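Local coordinates for protein lectin (Trichosanthes anguina, PDB 4HR6) that probably forms the ribosome-inactivating-protein-like part of a nontoxic three-chain seed lectin, homologous to type II RIPs, that binds carbohydrate, at residues 112-123 and 139-150; 164-173 and 182-191. All coordinates share one frame; numbering follows the deposited sequence.

Contact 1: residues 112-123 and 139-150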
loop_
_atom_site.group_PDB
_atom_site.type_symbol
_atom_site.label_atom_id
_atom_site.label_comp_id
_atom_site.label_asym_id
_atom_site.label_seq_id
_atom_site.Cartn_x
_atom_site.Cartn_y
_atom_site.Cartn_z
ATOM N N GLN B 112 9.464 -11.420 12.069
ATOM C CA GLN B 112 8.178 -11.091 11.469
ATOM C C GLN B 112 7.426 -10.030 12.251
ATOM O O GLN B 112 6.922 -9.078 11.673
ATOM C CB GLN B 112 7.338 -12.335 11.298
ATOM C CG GLN B 112 7.890 -13.239 10.225
ATOM C CD GLN B 112 6.992 -14.408 9.971
ATOM O OE1 GLN B 112 7.014 -15.398 10.704
ATOM N NE2 GLN B 112 6.195 -14.306 8.930
ATOM N N MET B 113 7.391 -10.174 13.568
ATOM C CA MET B 113 6.605 -9.288 14.409
ATOM C C MET B 113 7.240 -7.926 14.609
ATOM O O MET B 113 6.545 -6.984 15.016
ATOM C CB MET B 113 6.343 -9.922 15.756
ATOM C CG MET B 113 5.351 -11.062 15.697
ATOM S SD MET B 113 4.992 -11.797 17.307
ATOM C CE MET B 113 4.049 -10.478 18.084
ATOM N N VAL B 114 8.534 -7.790 14.302
ATOM C CA VAL B 114 9.207 -6.500 14.456
ATOM C C VAL B 114 9.641 -5.910 13.109
ATOM O O VAL B 114 9.240 -4.799 12.749
ATOM C CB VAL B 114 10.427 -6.622 15.395
ATOM C CG1 VAL B 114 11.155 -5.298 15.479
ATOM C CG2 VAL B 114 9.981 -7.058 16.786
ATOM N N LEU B 115 10.443 -6.649 12.342
ATOM C CA LEU B 115 11.000 -6.080 11.137
ATOM C C LEU B 115 9.982 -6.095 10.009
ATOM O O LEU B 115 9.825 -5.110 9.318
ATOM C CB LEU B 115 12.284 -6.801 10.713
ATOM C CG LEU B 115 13.463 -6.773 11.679
ATOM C CD1 LEU B 115 14.665 -7.491 11.063
ATOM C CD2 LEU B 115 13.825 -5.341 12.012
ATOM N N GLU B 116 9.298 -7.213 9.809
ATOM C CA GLU B 116 8.368 -7.311 8.695
ATOM C C GLU B 116 7.130 -6.428 8.926
ATOM O O GLU B 116 6.589 -5.832 7.990
ATOM C CB GLU B 116 8.005 -8.770 8.443
ATOM C CG GLU B 116 9.198 -9.683 8.165
ATOM C CD GLU B 116 9.998 -9.241 6.974
ATOM O OE1 GLU B 116 9.457 -9.301 5.861
ATOM O OE2 GLU B 116 11.160 -8.799 7.143
ATOM N N ALA B 117 6.707 -6.316 10.182
ATOM C CA ALA B 117 5.637 -5.388 10.534
ATOM C C ALA B 117 6.030 -3.949 10.256
ATOM O O ALA B 117 5.163 -3.146 9.907
ATOM C CB ALA B 117 5.260 -5.537 11.983
ATOM N N SER B 118 7.315 -3.608 10.439
ATOM C CA SER B 118 7.761 -2.247 10.161
ATOM C C SER B 118 7.699 -1.931 8.667
ATOM O O SER B 118 7.537 -0.785 8.279
ATOM C CB SER B 118 9.183 -2.020 10.674
ATOM O OG SER B 118 9.236 -2.137 12.098
ATOM N N LYS B 119 7.859 -2.950 7.829
ATOM C CA LYS B 119 7.905 -2.752 6.386
ATOM C C LYS B 119 6.508 -2.558 5.792
ATOM O O LYS B 119 6.355 -1.850 4.784
ATOM C CB LYS B 119 8.551 -3.960 5.720
ATOM C CG LYS B 119 10.020 -4.182 6.040
ATOM C CD LYS B 119 10.474 -5.517 5.460
ATOM C CE LYS B 119 11.946 -5.767 5.673
ATOM N NZ LYS B 119 12.306 -7.133 5.219
ATOM N N PHE B 120 5.513 -3.227 6.387
ATOM C CA PHE B 120 4.170 -3.323 5.825
ATOM C C PHE B 120 3.076 -3.026 6.871
ATOM O O PHE B 120 3.010 -3.694 7.893
ATOM C CB PHE B 120 3.914 -4.720 5.278
ATOM C CG PHE B 120 4.800 -5.105 4.131
ATOM C CD1 PHE B 120 4.521 -4.671 2.846
ATOM C CD2 PHE B 120 5.923 -5.905 4.340
ATOM C CE1 PHE B 120 5.333 -5.030 1.783
ATOM C CE2 PHE B 120 6.743 -6.264 3.286
ATOM C CZ PHE B 120 6.444 -5.828 2.001
ATOM N N ARG B 121 2.215 -2.052 6.571
ATOM C CA ARG B 121 1.035 -1.736 7.382
ATOM C C ARG B 121 0.111 -2.940 7.563
ATOM O O ARG B 121 -0.380 -3.179 8.654
ATOM C CB ARG B 121 0.271 -0.554 6.777
ATOM C CG ARG B 121 1.017 0.780 6.870
ATOM C CD ARG B 121 0.039 1.968 6.924
ATOM N NE ARG B 121 0.734 3.228 7.169
ATOM C CZ ARG B 121 1.296 4.001 6.230
ATOM N NH1 ARG B 121 1.243 3.675 4.937
ATOM N NH2 ARG B 121 1.914 5.127 6.586
ATOM N N PHE B 122 -0.056 -3.753 6.528
ATOM C CA PHE B 122 -0.899 -4.943 6.623
ATOM C C PHE B 122 -0.415 -5.925 7.695
ATOM O O PHE B 122 -1.226 -6.546 8.409
ATOM C CB PHE B 122 -0.979 -5.643 5.268
ATOM C CG PHE B 122 -1.864 -6.837 5.264
ATOM C CD1 PHE B 122 -3.239 -6.686 5.251
ATOM C CD2 PHE B 122 -1.337 -8.110 5.295
ATOM C CE1 PHE B 122 -4.076 -7.794 5.259
ATOM C CE2 PHE B 122 -2.163 -9.222 5.310
ATOM C CZ PHE B 122 -3.539 -9.062 5.280
ATOM N N ILE B 123 0.906 -6.045 7.831
ATOM C CA ILE B 123 1.481 -6.959 8.809
ATOM C C ILE B 123 1.432 -6.323 10.189
ATOM O O ILE B 123 1.088 -6.963 11.153
ATOM C CB ILE B 123 2.924 -7.398 8.434
ATOM C CG1 ILE B 123 2.891 -8.193 7.138
ATOM C CG2 ILE B 123 3.534 -8.262 9.538
ATOM C CD1 ILE B 123 4.269 -8.505 6.586
ATOM N N PRO B 139 0.372 -16.818 9.893
ATOM C CA PRO B 139 0.355 -16.076 8.639
ATOM C C PRO B 139 -0.015 -16.943 7.461
ATOM O O PRO B 139 0.385 -18.101 7.389
ATOM C CB PRO B 139 1.799 -15.592 8.472
ATOM C CG PRO B 139 2.607 -16.383 9.420
ATOM C CD PRO B 139 1.696 -16.802 10.536
ATOM N N ASP B 140 -0.767 -16.375 6.539
ATOM C CA ASP B 140 -1.144 -17.075 5.327
ATOM C C ASP B 140 -0.378 -16.428 4.162
ATOM O O ASP B 140 0.535 -15.647 4.382
ATOM C CB ASP B 140 -2.662 -16.977 5.148
ATOM C CG ASP B 140 -3.266 -18.205 4.448
ATOM O OD1 ASP B 140 -4.500 -18.420 4.598
ATOM O OD2 ASP B 140 -2.519 -18.943 3.750
ATOM N N LEU B 141 -0.777 -16.733 2.935
ATOM C CA LEU B 141 -0.096 -16.238 1.749
ATOM C C LEU B 141 -0.123 -14.725 1.588
ATOM O O LEU B 141 0.759 -14.145 0.948
ATOM C CB LEU B 141 -0.691 -16.903 0.505
ATOM C CG LEU B 141 -0.347 -18.388 0.387
ATOM C CD1 LEU B 141 -1.146 -19.054 -0.719
ATOM C CD2 LEU B 141 1.145 -18.548 0.121
ATOM N N ALA B 142 -1.136 -14.081 2.148
ATOM C CA ALA B 142 -1.184 -12.636 2.157
ATOM C C ALA B 142 0.071 -12.048 2.808
ATOM O O ALA B 142 0.719 -11.189 2.231
ATOM C CB ALA B 142 -2.439 -12.155 2.873
ATOM N N ILE B 143 0.402 -12.514 4.009
ATOM C CA ILE B 143 1.571 -12.035 4.721
ATOM C C ILE B 143 2.864 -12.525 4.046
ATOM O O ILE B 143 3.741 -11.739 3.755
ATOM C CB ILE B 143 1.510 -12.434 6.208
ATOM C CG1 ILE B 143 0.395 -11.608 6.885
ATOM C CG2 ILE B 143 2.851 -12.214 6.893
ATOM C CD1 ILE B 143 0.218 -11.774 8.377
ATOM N N VAL B 144 2.954 -13.819 3.777
ATOM C CA VAL B 144 4.163 -14.412 3.224
ATOM C C VAL B 144 4.572 -13.805 1.890
ATOM O O VAL B 144 5.765 -13.589 1.670
ATOM C CB VAL B 144 4.027 -15.938 3.124
ATOM C CG1 VAL B 144 5.083 -16.539 2.213
ATOM C CG2 VAL B 144 4.140 -16.547 4.514
ATOM N N SER B 145 3.606 -13.528 1.013
ATOM C CA SER B 145 3.897 -12.951 -0.308
ATOM C C SER B 145 4.443 -11.518 -0.207
ATOM O O SER B 145 5.259 -11.101 -1.022
ATOM C CB SER B 145 2.667 -13.012 -1.235
ATOM O OG SER B 145 1.609 -12.189 -0.787
ATOM N N LEU B 146 4.016 -10.775 0.806
ATOM C CA LEU B 146 4.588 -9.468 1.069
ATOM C C LEU B 146 6.042 -9.607 1.532
ATOM O O LEU B 146 6.921 -8.916 1.032
ATOM C CB LEU B 146 3.788 -8.732 2.134
ATOM C CG LEU B 146 2.361 -8.317 1.783
ATOM C CD1 LEU B 146 1.675 -7.749 3.028
ATOM C CD2 LEU B 146 2.361 -7.296 0.667
ATOM N N GLU B 147 6.292 -10.514 2.474
ATOM C CA GLU B 147 7.648 -10.710 3.001
ATOM C C GLU B 147 8.626 -11.096 1.890
ATOM O O GLU B 147 9.697 -10.508 1.759
ATOM C CB GLU B 147 7.650 -11.778 4.094
ATOM C CG GLU B 147 6.948 -11.340 5.381
ATOM C CD GLU B 147 6.803 -12.468 6.389
ATOM O OE1 GLU B 147 7.278 -13.581 6.125
ATOM O OE2 GLU B 147 6.198 -12.260 7.450
ATOM N N ASP B 148 8.232 -12.070 1.089
ATOM C CA ASP B 148 9.075 -12.590 0.035
ATOM C C ASP B 148 9.306 -11.604 -1.126
ATOM O O ASP B 148 10.298 -11.727 -1.843
ATOM C CB ASP B 148 8.495 -13.900 -0.503
ATOM C CG ASP B 148 8.595 -15.050 0.496
ATOM O OD1 ASP B 148 9.320 -14.954 1.506
ATOM O OD2 ASP B 148 7.933 -16.067 0.255
ATOM N N ASN B 149 8.409 -10.638 -1.322
ATOM C CA ASN B 149 8.528 -9.691 -2.456
ATOM C C ASN B 149 8.959 -8.282 -2.116
ATOM O O ASN B 149 8.987 -7.427 -2.993
ATOM C CB ASN B 149 7.198 -9.624 -3.207
ATOM C CG ASN B 149 6.961 -10.847 -4.058
ATOM O OD1 ASN B 149 7.645 -11.056 -5.038
ATOM N ND2 ASN B 149 6.022 -11.665 -3.674
ATOM N N TRP B 150 9.299 -8.014 -0.852
ATOM C CA TRP B 150 9.622 -6.643 -0.430
ATOM C C TRP B 150 10.743 -5.994 -1.230
ATOM O O TRP B 150 10.676 -4.810 -1.574
ATOM C CB TRP B 150 10.012 -6.638 1.043
ATOM C CG TRP B 150 10.422 -5.332 1.546
ATOM C CD1 TRP B 150 9.637 -4.239 1.693
ATOM C CD2 TRP B 150 11.722 -4.962 2.028
ATOM N NE1 TRP B 150 10.365 -3.198 2.231
ATOM C CE2 TRP B 150 11.649 -3.613 2.434
ATOM C CE3 TRP B 150 12.945 -5.636 2.137
ATOM C CZ2 TRP B 150 12.745 -2.918 2.950
ATOM C CZ3 TRP B 150 14.039 -4.950 2.652
ATOM C CH2 TRP B 150 13.927 -3.605 3.065
HETATM O O HOH W 1 10.856 -8.849 3.483
#
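Trp150, Leu146 and Glu147, on the first turns of helix 141-159, pack into the bend between helices 103-119 and 121-132, a buried crossing in the helical core of the ribosome-inactivating-protein fold. The short axes of 112-119 and 141-150 cross at 75°. By sequence, 116-120 (Glu-Ala-Ser-Lys-Phe) probably corresponds to the Glu-Ala-Ala-Arg-Phe stretch of active relatives, which bears their catalytic glutamate and arginine. With chi1 at 177°, Trp150 CG lies anti to the backbone N, and the indole reaches across to Lys119. The extended lysine chain runs over one face, CE 3.6 Å from the centroid of the Trp150 six-membered ring. NZ adds a cation-pi contact there and a salt bridge to Glu116 OE2. Trp150 NE1 bonds to Leu197 O, which helps to set the rotation of the indole. Leu146 covers one face of Phe120: its CB sits over the ring centre, 3.9 Å from the centroid, while CD1 reaches Phe122 CD2 at 3.8 Å. Glu147 crosses Gln112 at about a right angle; Gln112 NE2 points, in its own amide plane, at the syn side of Glu147 OE2, but at 2.5 Å the modelled length is doubtfully short. Glu147 OE1 also pairs with Arg78. The Glu147 backbone has its own link: one water donates to Glu147 O (2.7 Å) and Glu116 OE1 (2.8 Å) and accepts from Lys119 NZ (2.8 Å).

Contact 2: residues 164-173 and 182-191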
loop_
_atom_site.group_PDB
_atom_site.type_symbol
_atom_site.label_atom_id
_atom_site.label_comp_id
_atom_site.label_asym_id
_atom_site.label_seq_id
_atom_site.Cartn_x
_atom_site.Cartn_y
_atom_site.Cartn_z
ATOM N N GLN B 164 5.562 6.744 -15.496
ATOM C CA GLN B 164 4.153 6.997 -15.153
ATOM C C GLN B 164 3.616 6.083 -14.042
ATOM O O GLN B 164 2.427 5.789 -14.017
ATOM C CB GLN B 164 3.257 6.794 -16.401
ATOM C CG GLN B 164 3.642 7.597 -17.637
ATOM C CD GLN B 164 2.962 8.955 -17.688
ATOM O OE1 GLN B 164 2.653 9.560 -16.656
ATOM N NE2 GLN B 164 2.716 9.437 -18.901
ATOM N N GLY B 165 4.488 5.596 -13.164
ATOM C CA GLY B 165 4.052 4.758 -12.044
ATOM C C GLY B 165 3.833 3.306 -12.402
ATOM O O GLY B 165 3.337 2.531 -11.588
ATOM N N LEU B 166 4.227 2.926 -13.613
ATOM C CA LEU B 166 4.133 1.550 -14.044
ATOM C C LEU B 166 5.393 0.766 -13.684
ATOM O O LEU B 166 6.518 1.251 -13.826
ATOM C CB LEU B 166 3.901 1.483 -15.556
ATOM C CG LEU B 166 2.489 1.938 -15.969
ATOM C CD1 LEU B 166 2.499 2.622 -17.325
ATOM C CD2 LEU B 166 1.533 0.760 -15.977
ATOM N N PHE B 167 5.181 -0.466 -13.250
ATOM C CA PHE B 167 6.258 -1.363 -12.885
ATOM C C PHE B 167 6.930 -1.918 -14.142
ATOM O O PHE B 167 6.331 -1.957 -15.212
ATOM C CB PHE B 167 5.692 -2.528 -12.064
ATOM C CG PHE B 167 5.289 -2.163 -10.657
ATOM C CD1 PHE B 167 4.889 -3.157 -9.790
ATOM C CD2 PHE B 167 5.368 -0.860 -10.185
ATOM C CE1 PHE B 167 4.537 -2.872 -8.483
ATOM C CE2 PHE B 167 5.028 -0.567 -8.878
ATOM C CZ PHE B 167 4.616 -1.578 -8.026
ATOM N N GLY B 168 8.178 -2.348 -13.998
ATOM C CA GLY B 168 8.898 -2.996 -15.086
ATOM C C GLY B 168 8.552 -4.462 -15.135
ATOM O O GLY B 168 8.737 -5.114 -16.148
ATOM N N SER B 169 8.036 -4.976 -14.026
ATOM C CA SER B 169 7.695 -6.370 -13.913
ATOM C C SER B 169 6.495 -6.544 -12.968
ATOM O O SER B 169 6.286 -5.743 -12.059
ATOM C CB SER B 169 8.932 -7.149 -13.436
ATOM O OG SER B 169 8.590 -8.172 -12.520
ATOM N N VAL B 170 5.714 -7.590 -13.193
ATOM C CA VAL B 170 4.559 -7.898 -12.353
ATOM C C VAL B 170 5.001 -8.485 -11.013
ATOM O O VAL B 170 5.909 -9.298 -10.967
ATOM C CB VAL B 170 3.619 -8.887 -13.071
ATOM C CG1 VAL B 170 2.529 -9.394 -12.139
ATOM C CG2 VAL B 170 3.000 -8.222 -14.290
ATOM N N VAL B 171 4.374 -8.038 -9.925
ATOM C CA VAL B 171 4.519 -8.679 -8.615
ATOM C C VAL B 171 3.243 -9.457 -8.286
ATOM O O VAL B 171 2.154 -8.940 -8.456
ATOM C CB VAL B 171 4.740 -7.637 -7.513
ATOM C CG1 VAL B 171 4.860 -8.321 -6.156
ATOM C CG2 VAL B 171 5.976 -6.792 -7.810
ATOM N N GLU B 172 3.398 -10.678 -7.787
ATOM C CA GLU B 172 2.296 -11.561 -7.461
ATOM C C GLU B 172 2.015 -11.537 -5.970
ATOM O O GLU B 172 2.785 -12.066 -5.182
ATOM C CB GLU B 172 2.631 -12.993 -7.886
ATOM C CG GLU B 172 3.179 -13.079 -9.297
ATOM C CD GLU B 172 3.126 -14.478 -9.870
ATOM O OE1 GLU B 172 3.674 -15.411 -9.254
ATOM O OE2 GLU B 172 2.529 -14.638 -10.942
ATOM N N LEU B 173 0.915 -10.903 -5.584
ATOM C CA LEU B 173 0.496 -10.881 -4.186
ATOM C C LEU B 173 -0.807 -11.637 -3.996
ATOM O O LEU B 173 -1.555 -11.853 -4.943
ATOM C CB LEU B 173 0.336 -9.451 -3.707
ATOM C CG LEU B 173 1.590 -8.580 -3.694
ATOM C CD1 LEU B 173 1.228 -7.212 -3.139
ATOM C CD2 LEU B 173 2.703 -9.215 -2.872
ATOM N N GLU B 182 -2.196 -9.826 -9.359
ATOM C CA GLU B 182 -1.007 -9.401 -10.084
ATOM C C GLU B 182 -0.977 -7.880 -10.174
ATOM O O GLU B 182 -1.845 -7.271 -10.776
ATOM C CB GLU B 182 -0.998 -10.014 -11.480
ATOM C CG GLU B 182 -0.983 -11.533 -11.486
ATOM C CD GLU B 182 -1.200 -12.139 -12.869
ATOM O OE1 GLU B 182 -1.220 -11.390 -13.873
ATOM O OE2 GLU B 182 -1.359 -13.379 -12.947
ATOM N N VAL B 183 0.024 -7.275 -9.556
ATOM C CA VAL B 183 0.165 -5.833 -9.498
ATOM C C VAL B 183 1.285 -5.392 -10.458
ATOM O O VAL B 183 2.407 -5.911 -10.409
ATOM C CB VAL B 183 0.514 -5.405 -8.054
ATOM C CG1 VAL B 183 0.711 -3.910 -7.957
ATOM C CG2 VAL B 183 -0.564 -5.874 -7.104
ATOM N N ASP B 184 0.982 -4.417 -11.305
ATOM C CA ASP B 184 1.920 -3.956 -12.319
ATOM C C ASP B 184 2.085 -2.445 -12.321
ATOM O O ASP B 184 2.609 -1.888 -13.273
ATOM C CB ASP B 184 1.472 -4.459 -13.695
ATOM C CG ASP B 184 0.214 -3.773 -14.195
ATOM O OD1 ASP B 184 0.165 -3.454 -15.406
ATOM O OD2 ASP B 184 -0.709 -3.529 -13.379
ATOM N N SER B 185 1.655 -1.781 -11.241
ATOM C CA SER B 185 1.783 -0.329 -11.127
ATOM C C SER B 185 1.647 0.085 -9.680
ATOM O O SER B 185 1.259 -0.707 -8.840
ATOM C CB SER B 185 0.700 0.383 -11.956
ATOM O OG SER B 185 -0.563 0.269 -11.329
ATOM N N ILE B 186 1.942 1.340 -9.394
ATOM C CA ILE B 186 1.748 1.855 -8.052
ATOM C C ILE B 186 0.293 2.188 -7.694
ATOM O O ILE B 186 0.018 2.504 -6.549
ATOM C CB ILE B 186 2.524 3.144 -7.822
ATOM C CG1 ILE B 186 2.175 4.161 -8.908
ATOM C CG2 ILE B 186 4.010 2.856 -7.745
ATOM C CD1 ILE B 186 2.245 5.574 -8.406
ATOM N N TYR B 187 -0.625 2.125 -8.661
ATOM C CA TYR B 187 -1.967 2.675 -8.479
ATOM C C TYR B 187 -2.858 1.657 -7.803
ATOM O O TYR B 187 -4.018 1.517 -8.169
ATOM C CB TYR B 187 -2.548 3.135 -9.834
ATOM C CG TYR B 187 -1.649 4.146 -10.482
ATOM C CD1 TYR B 187 -0.928 3.843 -11.626
ATOM C CD2 TYR B 187 -1.458 5.370 -9.904
ATOM C CE1 TYR B 187 -0.074 4.762 -12.204
ATOM C CE2 TYR B 187 -0.599 6.294 -10.464
ATOM C CZ TYR B 187 0.077 5.976 -11.621
ATOM O OH TYR B 187 0.927 6.896 -12.163
ATOM N N TYR B 188 -2.297 0.927 -6.839
ATOM C CA TYR B 188 -3.041 -0.032 -6.032
ATOM C C TYR B 188 -2.806 0.290 -4.557
ATOM O O TYR B 188 -1.659 0.504 -4.139
ATOM C CB TYR B 188 -2.601 -1.453 -6.332
ATOM C CG TYR B 188 -2.960 -1.912 -7.719
ATOM C CD1 TYR B 188 -2.144 -1.602 -8.802
ATOM C CD2 TYR B 188 -4.108 -2.664 -7.953
ATOM C CE1 TYR B 188 -2.460 -2.018 -10.078
ATOM C CE2 TYR B 188 -4.440 -3.073 -9.230
ATOM C CZ TYR B 188 -3.607 -2.749 -10.293
ATOM O OH TYR B 188 -3.900 -3.149 -11.581
ATOM N N PRO B 189 -3.889 0.359 -3.765
ATOM C CA PRO B 189 -3.670 0.707 -2.359
ATOM C C PRO B 189 -2.820 -0.319 -1.624
ATOM O O PRO B 189 -2.077 0.041 -0.699
ATOM C CB PRO B 189 -5.096 0.784 -1.769
ATOM C CG PRO B 189 -6.007 0.227 -2.795
ATOM C CD PRO B 189 -5.320 0.333 -4.118
ATOM N N ILE B 190 -2.879 -1.577 -2.061
ATOM C CA ILE B 190 -2.086 -2.615 -1.413
ATOM C C ILE B 190 -0.583 -2.482 -1.691
ATOM O O ILE B 190 0.212 -3.247 -1.167
ATOM C CB ILE B 190 -2.586 -4.028 -1.732
ATOM C CG1 ILE B 190 -2.241 -4.452 -3.159
ATOM C CG2 ILE B 190 -4.085 -4.119 -1.502
ATOM C CD1 ILE B 190 -2.714 -5.856 -3.467
ATOM N N ILE B 191 -0.198 -1.496 -2.493
ATOM C CA ILE B 191 1.171 -1.094 -2.550
ATOM C C ILE B 191 1.351 0.223 -1.837
ATOM O O ILE B 191 2.057 0.302 -0.838
ATOM C CB ILE B 191 1.672 -0.967 -4.007
ATOM C CG1 ILE B 191 1.576 -2.321 -4.721
ATOM C CG2 ILE B 191 3.091 -0.435 -4.023
ATOM C CD1 ILE B 191 2.375 -3.444 -4.095
#
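Phe167 lays its ring flat along the backbone of Ser185, with Ser185 C 3.5 Å from CE2, and fills the main hollow of this antiparallel beta hairpin of strands 166-174 and 180-185. Two corners of the ring meet different neighbours: Phe167 CE1 meets Val183 CG1 at 4.0 Å, and Phe167 CE2 meets Ile186 CG2 at 3.7 Å. A second hollow opens at Gly165, whose bare CA, at positive phi, lets Ile186 CG1 come to 3.7 Å. Tyr187 OH enters the same place and donates to Gln164 O from well above the carbonyl plane. Beyond the corner at Gly168 and Ser169 the strand resumes, and Val171 and Val183 form a hydrogen-bonded pair with two nearly straight bonds. Val170 straddles the facing strand, because chi1 of 171° sends its methyls to different neighbours: CG1 lies 3.6 Å from Glu182 CB and CG2 4.1 Å from Asp184 CB. At the far end Leu173 CD1 rests against the tips of two helix residues, 4.2 Å from Ile190 CD1 and 4.1 Å from Ile191 CD1. Helix 141-159 covers the hairpin through Gln156 against Phe167 and Asn149 against Val171. Another chain of the lectin binds Asp184 through its Arg8, so the hairpin, followed by helix 189-192, sits between helix 141-159 and a partner subunit.

In the fold
Helix 141-159 is the common element: it forms one half of contact 1, then runs on in the chain to strand 166-174, the first strand of contact 2. The centres lie about 17 Å apart, contact 1 about 8 Å from the centre of the chain and contact 2 about 22 Å from it, farther out, though both contacts meet other chains of the assembly. They touch directly, Leu146 CD2 meeting Leu173 CD1 at 4.0 Å and Ser145 O meeting Leu173 CD2 at 3.7 Å. Contact 1 includes the residues that probably correspond to the active site of catalytic relatives, whereas contact 2 packs a hairpin against another side of the same helix.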